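Local coordinates for protein transcriptional regulator, LacI family (Corynebacterium glutamicum, PDB 3H5T) that activates transcription of the inositol phosphate synthase gene in an inositol-dependent way and regulates other genes probably involved in making inositol-derived cell wall components and mycothiol, at residues Glu285-Ser289 with Val290-Ala294; Leu332-Ile336 with Asp337-Val341. All blocks are in the same frame, centred on the assembly; numbering follows the deposited sequence.

Contact 1: Glu285-Ser289 with Val290-Ala294; sequences EYLKS and VGKSA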
ATOM      1  N   GLU A 285      -8.171  -6.666  18.119  1.00 33.78           N
ATOM      2  CA  GLU A 285      -9.393  -7.445  18.103  1.00 35.00           C
ATOM      3  C   GLU A 285      -9.194  -8.664  18.992  1.00 36.35           C
ATOM      4  O   GLU A 285     -10.157  -9.192  19.546  1.00 37.43           O
ATOM      5  CB  GLU A 285      -9.732  -7.886  16.679  1.00 37.92           C
ATOM      6  CG  GLU A 285     -11.138  -8.459  16.533  1.00 41.82           C
ATOM      7  CD  GLU A 285     -11.477  -8.827  15.099  1.00 44.81           C
ATOM      8  OE1 GLU A 285     -11.203  -8.007  14.189  1.00 46.95           O
ATOM      9  OE2 GLU A 285     -12.024  -9.929  14.881  1.00 45.61           O
ATOM     10  N   TYR A 286      -7.945  -9.114  19.133  1.00 36.47           N
ATOM     11  CA  TYR A 286      -7.671 -10.269  19.987  1.00 36.11           C
ATOM     12  C   TYR A 286      -7.638  -9.869  21.456  1.00 34.92           C
ATOM     13  O   TYR A 286      -8.245 -10.535  22.289  1.00 35.07           O
ATOM     14  CB  TYR A 286      -6.341 -10.953  19.653  1.00 34.93           C
ATOM     15  CG  TYR A 286      -5.974 -11.936  20.739  1.00 33.54           C
ATOM     16  CD1 TYR A 286      -6.753 -13.070  20.962  1.00 33.89           C
ATOM     17  CD2 TYR A 286      -4.936 -11.666  21.632  1.00 33.74           C
ATOM     18  CE1 TYR A 286      -6.518 -13.907  22.053  1.00 31.66           C
ATOM     19  CE2 TYR A 286      -4.694 -12.501  22.730  1.00 32.29           C
ATOM     20  CZ  TYR A 286      -5.493 -13.612  22.930  1.00 30.65           C
ATOM     21  OH  TYR A 286      -5.281 -14.424  24.012  1.00 31.39           O
ATOM     22  N   LEU A 287      -6.906  -8.808  21.778  1.00 34.39           N
ATOM     23  CA  LEU A 287      -6.840  -8.340  23.158  1.00 34.43           C
ATOM     24  C   LEU A 287      -8.273  -8.136  23.656  1.00 36.60           C
ATOM     25  O   LEU A 287      -8.626  -8.526  24.773  1.00 36.72           O
ATOM     26  CB  LEU A 287      -6.081  -7.018  23.247  1.00 29.66           C
ATOM     27  CG  LEU A 287      -4.562  -7.027  23.081  1.00 29.35           C
ATOM     28  CD1 LEU A 287      -4.035  -5.600  23.224  1.00 26.50           C
ATOM     29  CD2 LEU A 287      -3.922  -7.935  24.119  1.00 28.16           C
ATOM     30  N   LYS A 288      -9.093  -7.537  22.798  1.00 37.06           N
ATOM     31  CA  LYS A 288     -10.488  -7.259  23.107  1.00 38.13           C
ATOM     32  C   LYS A 288     -11.321  -8.499  23.443  1.00 38.59           C
ATOM     33  O   LYS A 288     -12.240  -8.432  24.258  1.00 38.24           O
ATOM     34  CB  LYS A 288     -11.125  -6.514  21.933  1.00 38.17           C
ATOM     35  CG  LYS A 288     -12.581  -6.152  22.137  1.00 41.05           C
ATOM     36  CD  LYS A 288     -13.040  -5.136  21.104  1.00 43.16           C
ATOM     37  CE  LYS A 288     -14.488  -4.740  21.335  1.00 45.20           C
ATOM     38  NZ  LYS A 288     -15.020  -3.892  20.228  1.00 46.80           N
ATOM     39  N   SER A 289     -11.003  -9.629  22.817  1.00 39.00           N
ATOM     40  CA  SER A 289     -11.750 -10.862  23.054  1.00 38.44           C
ATOM     41  C   SER A 289     -11.445 -11.482  24.414  1.00 38.24           C
ATOM     42  O   SER A 289     -12.197 -12.322  24.902  1.00 37.68           O
ATOM     43  CB  SER A 289     -11.468 -11.884  21.939  1.00 37.83           C
ATOM     44  OG  SER A 289     -10.109 -12.297  21.914  1.00 37.93           O
ATOM     45  N   VAL A 290     -10.344 -11.056  25.024  1.00 38.98           N
ATOM     46  CA  VAL A 290      -9.942 -11.580  26.320  1.00 39.30           C
ATOM     47  C   VAL A 290     -10.001 -10.517  27.413  1.00 40.69           C
ATOM     48  O   VAL A 290      -9.383 -10.661  28.467  1.00 41.57           O
ATOM     49  CB  VAL A 290      -8.515 -12.188  26.257  1.00 39.48           C
ATOM     50  CG1 VAL A 290      -8.504 -13.357  25.292  1.00 37.66           C
ATOM     51  CG2 VAL A 290      -7.495 -11.131  25.830  1.00 36.58           C
ATOM     52  N   GLY A 291     -10.744  -9.445  27.147  1.00 42.00           N
ATOM     53  CA  GLY A 291     -10.906  -8.385  28.129  1.00 42.87           C
ATOM     54  C   GLY A 291      -9.776  -7.384  28.271  1.00 43.91           C
ATOM     55  O   GLY A 291      -9.919  -6.390  28.988  1.00 44.36           O
ATOM     56  N   LYS A 292      -8.655  -7.631  27.599  1.00 43.74           N
ATOM     57  CA  LYS A 292      -7.514  -6.728  27.677  1.00 42.96           C
ATOM     58  C   LYS A 292      -7.597  -5.660  26.584  1.00 42.58           C
ATOM     59  O   LYS A 292      -8.474  -5.710  25.722  1.00 42.36           O
ATOM     60  CB  LYS A 292      -6.212  -7.519  27.535  1.00 44.12           C
ATOM     61  CG  LYS A 292      -6.045  -8.675  28.526  1.00 43.02           C
ATOM     62  CD  LYS A 292      -4.746  -9.429  28.250  1.00 44.80           C
ATOM     63  CE  LYS A 292      -4.552 -10.631  29.171  1.00 45.93           C
ATOM     64  NZ  LYS A 292      -5.568 -11.703  28.948  1.00 47.70           N
ATOM     65  N   SER A 293      -6.684  -4.694  26.629  1.00 41.28           N
ATOM     66  CA  SER A 293      -6.649  -3.615  25.649  1.00 39.35           C
ATOM     67  C   SER A 293      -5.212  -3.115  25.541  1.00 38.84           C
ATOM     68  O   SER A 293      -4.333  -3.628  26.227  1.00 39.86           O
ATOM     69  CB  SER A 293      -7.565  -2.466  26.090  1.00 39.95           C
ATOM     70  OG  SER A 293      -7.055  -1.807  27.239  1.00 38.98           O
ATOM     71  N   ALA A 294      -4.977  -2.115  24.692  1.00 37.85           N
ATOM     72  CA  ALA A 294      -3.637  -1.564  24.507  1.00 37.30           C
ATOM     73  C   ALA A 294      -3.611  -0.043  24.643  1.00 38.20           C
ATOM     74  O   ALA A 294      -4.500   0.645  24.143  1.00 38.73           O
ATOM     75  CB  ALA A 294      -3.099  -1.964  23.143  1.00 37.67           C
TER

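Contact 2: Leu332-Ile336 with Asp337-Val341; sequences LLKMI and DKEYV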
ATOM      1  N   LEU A 332       4.405   4.889 -15.044  1.00 19.83           N
ATOM      2  CA  LEU A 332       4.025   3.942 -16.087  1.00 19.52           C
ATOM      3  C   LEU A 332       3.625   4.678 -17.366  1.00 20.65           C
ATOM      4  O   LEU A 332       4.168   4.403 -18.444  1.00 20.01           O
ATOM      5  CB  LEU A 332       2.872   3.046 -15.611  1.00 17.70           C
ATOM      6  CG  LEU A 332       2.416   1.962 -16.600  1.00 16.21           C
ATOM      7  CD1 LEU A 332       3.602   1.117 -17.007  1.00 13.74           C
ATOM      8  CD2 LEU A 332       1.343   1.087 -15.975  1.00 15.30           C
ATOM      9  N   LEU A 333       2.693   5.621 -17.242  1.00 20.99           N
ATOM     10  CA  LEU A 333       2.244   6.390 -18.397  1.00 22.27           C
ATOM     11  C   LEU A 333       3.401   7.097 -19.106  1.00 23.14           C
ATOM     12  O   LEU A 333       3.470   7.074 -20.334  1.00 25.09           O
ATOM     13  CB  LEU A 333       1.176   7.400 -17.982  1.00 19.12           C
ATOM     14  CG  LEU A 333      -0.122   6.759 -17.492  1.00 18.84           C
ATOM     15  CD1 LEU A 333      -1.169   7.840 -17.208  1.00 16.67           C
ATOM     16  CD2 LEU A 333      -0.627   5.788 -18.552  1.00 18.24           C
ATOM     17  N   LYS A 334       4.307   7.719 -18.354  1.00 23.27           N
ATOM     18  CA  LYS A 334       5.453   8.380 -18.975  1.00 23.07           C
ATOM     19  C   LYS A 334       6.323   7.363 -19.706  1.00 25.03           C
ATOM     20  O   LYS A 334       6.932   7.692 -20.728  1.00 26.79           O
ATOM     21  CB  LYS A 334       6.314   9.093 -17.939  1.00 24.61           C
ATOM     22  CG  LYS A 334       5.842  10.462 -17.544  1.00 24.88           C
ATOM     23  CD  LYS A 334       6.779  11.035 -16.495  1.00 30.32           C
ATOM     24  CE  LYS A 334       6.432  12.476 -16.172  1.00 33.14           C
ATOM     25  NZ  LYS A 334       4.999  12.611 -15.809  1.00 35.98           N
ATOM     26  N   MET A 335       6.396   6.137 -19.179  1.00 23.58           N
ATOM     27  CA  MET A 335       7.188   5.076 -19.807  1.00 22.93           C
ATOM     28  C   MET A 335       6.577   4.730 -21.166  1.00 24.29           C
ATOM     29  O   MET A 335       7.268   4.665 -22.178  1.00 24.69           O
ATOM     30  CB  MET A 335       7.192   3.805 -18.945  1.00 22.53           C
ATOM     31  CG  MET A 335       8.223   3.728 -17.825  1.00 19.42           C
ATOM     32  SD  MET A 335       8.063   2.162 -16.874  1.00 11.95           S
ATOM     33  CE  MET A 335       8.996   1.078 -17.909  1.00 13.30           C
ATOM     34  N   ILE A 336       5.269   4.491 -21.164  1.00 26.79           N
ATOM     35  CA  ILE A 336       4.535   4.142 -22.371  1.00 27.60           C
ATOM     36  C   ILE A 336       4.595   5.292 -23.375  1.00 30.09           C
ATOM     37  O   ILE A 336       4.539   5.076 -24.585  1.00 31.36           O
ATOM     38  CB  ILE A 336       3.051   3.806 -22.029  1.00 26.30           C
ATOM     39  CG1 ILE A 336       2.996   2.510 -21.218  1.00 25.71           C
ATOM     40  CG2 ILE A 336       2.211   3.667 -23.300  1.00 22.08           C
ATOM     41  CD1 ILE A 336       1.609   2.163 -20.709  1.00 25.70           C
ATOM     42  N   ASP A 337       4.718   6.513 -22.874  1.00 31.80           N
ATOM     43  CA  ASP A 337       4.784   7.673 -23.749  1.00 33.60           C
ATOM     44  C   ASP A 337       6.244   8.039 -24.051  1.00 34.34           C
ATOM     45  O   ASP A 337       6.549   9.176 -24.419  1.00 34.23           O
ATOM     46  CB  ASP A 337       4.054   8.847 -23.094  1.00 37.17           C
ATOM     47  CG  ASP A 337       3.789   9.983 -24.061  1.00 41.07           C
ATOM     48  OD1 ASP A 337       3.389  11.078 -23.601  1.00 42.71           O
ATOM     49  OD2 ASP A 337       3.974   9.782 -25.281  1.00 42.89           O
ATOM     50  N   LYS A 338       7.139   7.063 -23.892  1.00 34.46           N
ATOM     51  CA  LYS A 338       8.568   7.241 -24.153  1.00 35.15           C
ATOM     52  C   LYS A 338       9.199   8.416 -23.413  1.00 35.73           C
ATOM     53  O   LYS A 338      10.165   9.008 -23.883  1.00 35.20           O
ATOM     54  CB  LYS A 338       8.821   7.404 -25.657  1.00 35.79           C
ATOM     55  CG  LYS A 338       8.380   6.219 -26.504  1.00 37.93           C
ATOM     56  CD  LYS A 338       9.078   4.934 -26.082  1.00 39.56           C
ATOM     57  CE  LYS A 338       8.524   3.728 -26.835  1.00 39.98           C
ATOM     58  NZ  LYS A 338       9.074   2.442 -26.311  1.00 39.69           N
ATOM     59  N   GLU A 339       8.650   8.759 -22.257  1.00 36.36           N
ATOM     60  CA  GLU A 339       9.197   9.855 -21.468  1.00 36.78           C
ATOM     61  C   GLU A 339      10.231   9.314 -20.484  1.00 34.76           C
ATOM     62  O   GLU A 339      10.304   8.104 -20.244  1.00 35.59           O
ATOM     63  CB  GLU A 339       8.084  10.565 -20.699  1.00 39.04           C
ATOM     64  CG  GLU A 339       7.379  11.662 -21.462  1.00 42.41           C
ATOM     65  CD  GLU A 339       8.171  12.956 -21.473  1.00 47.59           C
ATOM     66  OE1 GLU A 339       8.577  13.409 -20.375  1.00 48.76           O
ATOM     67  OE2 GLU A 339       8.378  13.522 -22.574  1.00 47.61           O
ATOM     68  N   TYR A 340      11.028  10.216 -19.923  1.00 30.69           N
ATOM     69  CA  TYR A 340      12.049   9.835 -18.964  1.00 26.46           C
ATOM     70  C   TYR A 340      11.453   9.657 -17.574  1.00 23.91           C
ATOM     71  O   TYR A 340      10.615  10.448 -17.144  1.00 23.83           O
ATOM     72  CB  TYR A 340      13.147  10.898 -18.874  1.00 25.57           C
ATOM     73  CG  TYR A 340      14.122  10.614 -17.751  1.00 24.66           C
ATOM     74  CD1 TYR A 340      15.204   9.757 -17.947  1.00 23.08           C
ATOM     75  CD2 TYR A 340      13.904  11.117 -16.460  1.00 23.61           C
ATOM     76  CE1 TYR A 340      16.039   9.403 -16.896  1.00 22.89           C
ATOM     77  CE2 TYR A 340      14.741  10.761 -15.395  1.00 23.25           C
ATOM     78  CZ  TYR A 340      15.802   9.905 -15.625  1.00 22.74           C
ATOM     79  OH  TYR A 340      16.636   9.541 -14.595  1.00 26.69           O
ATOM     80  N   VAL A 341      11.901   8.620 -16.880  1.00 18.29           N
ATOM     81  CA  VAL A 341      11.455   8.342 -15.523  1.00 18.01           C
ATOM     82  C   VAL A 341      12.694   7.965 -14.709  1.00 18.11           C
ATOM     83  O   VAL A 341      13.672   7.449 -15.246  1.00 17.96           O
ATOM     84  CB  VAL A 341      10.420   7.158 -15.455  1.00 17.14           C
ATOM     85  CG1 VAL A 341       9.162   7.510 -16.228  1.00 14.83           C
ATOM     86  CG2 VAL A 341      11.041   5.869 -15.999  1.00 15.16           C
TER

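Contact 1: Glu285-Ser289 with Val290-Ala294
L287 has CG anti to the carbonyl carbon (chi1 -74°), which carries its CD1 to the loop, 3.8 Å from A294 CB and against the S293 backbone. Y286 has CG anti to the backbone N (chi1 168°), and its ring meets V290. The contact lies where helix 277-289 runs into the loop before strand 299-302. This helix is the connection of a beta-alpha-beta crossover between the parallel strands 271-274 and 299-302. G291, with positive phi, turns the chain in the loop.

The backbone bonds are mostly loose. V290 N donates to L287 O at 3.1 Å. K292 N makes a weak bond to the same L287 O, and G291 N makes a weak one to K288 O. Y286 O is gripped twice by S289. S289 OG donates to it at 2.6 Å, on a lone pair in the carbonyl plane, and S289 N donates at 3.0 Å.

L287 crosses K292 at about a right angle, with the CB of the lysine near its CD2. Beyond these residues, L287 also packs on L298, while Y286 rests on K260 and L263 of helix 252-265. D297 accepts a bond from S293 N. V290 CG1 approaches the Y286 ring obliquely, 3.6 Å from the Y286 OH and 3.8 Å from its CZ.

Contact 2: Leu332-Ile336 with Asp337-Val341
A Schellman motif ends helix 321-336, and K338 is its C-prime residue with positive phi. E339 N bonds back to K334 O, with an N-H...O angle of 152°. K338 N makes the second bond of the motif, to M335 O at 3.0 Å. The preceding helical bond runs from D337 N to L333 O at 2.9 Å. D337 N adds a weak bond to K334 O, so this carbonyl serves two donors.

The side chains follow the turn. K334 CB lies 3.6 Å from E339 CB, and the two side chains pass each other at a slant. The same K334 CB lies 3.7 Å from V341 CG1. On the next residue, M335 CG meets V341 CG2 at 4.0 Å, and these side chains cross at about a right angle. M335 has CG anti to the carbonyl carbon (chi1 -85°), which sets that CG within reach of the valine. P167 touches both M335 and V341, and I336 packs on D130 and P153.

K334 NZ and E339 OE1 stay 5.9 Å apart, and the lysine has a long, weak ion pair with E330. The turn thus appears to rest on backbone bonds and apolar contact, with the opposite charges probably adding at most a diffuse attraction.

How the contacts relate
Contact 1 comes first along the chain and closes before contact 2 opens. Both are helix ends that turn into a loop leading to a strand, 299-302 after contact 1 and 344-352 after contact 2. Their centres lie 49 Å apart, and their nearest atoms about 34 Å, on opposite sides of the centre of the chain. Both lie in the periplasmic-binding-protein-like domain of LacI-family regulators, but next to different beta-sheets. Contact 1 belongs with the five-stranded one, contact 2 with the seven-stranded one, whose strand 70-75 packs against helix 321-336. This matches the two-lobed core of the family. The contacts lie in separate lobes and do not touch.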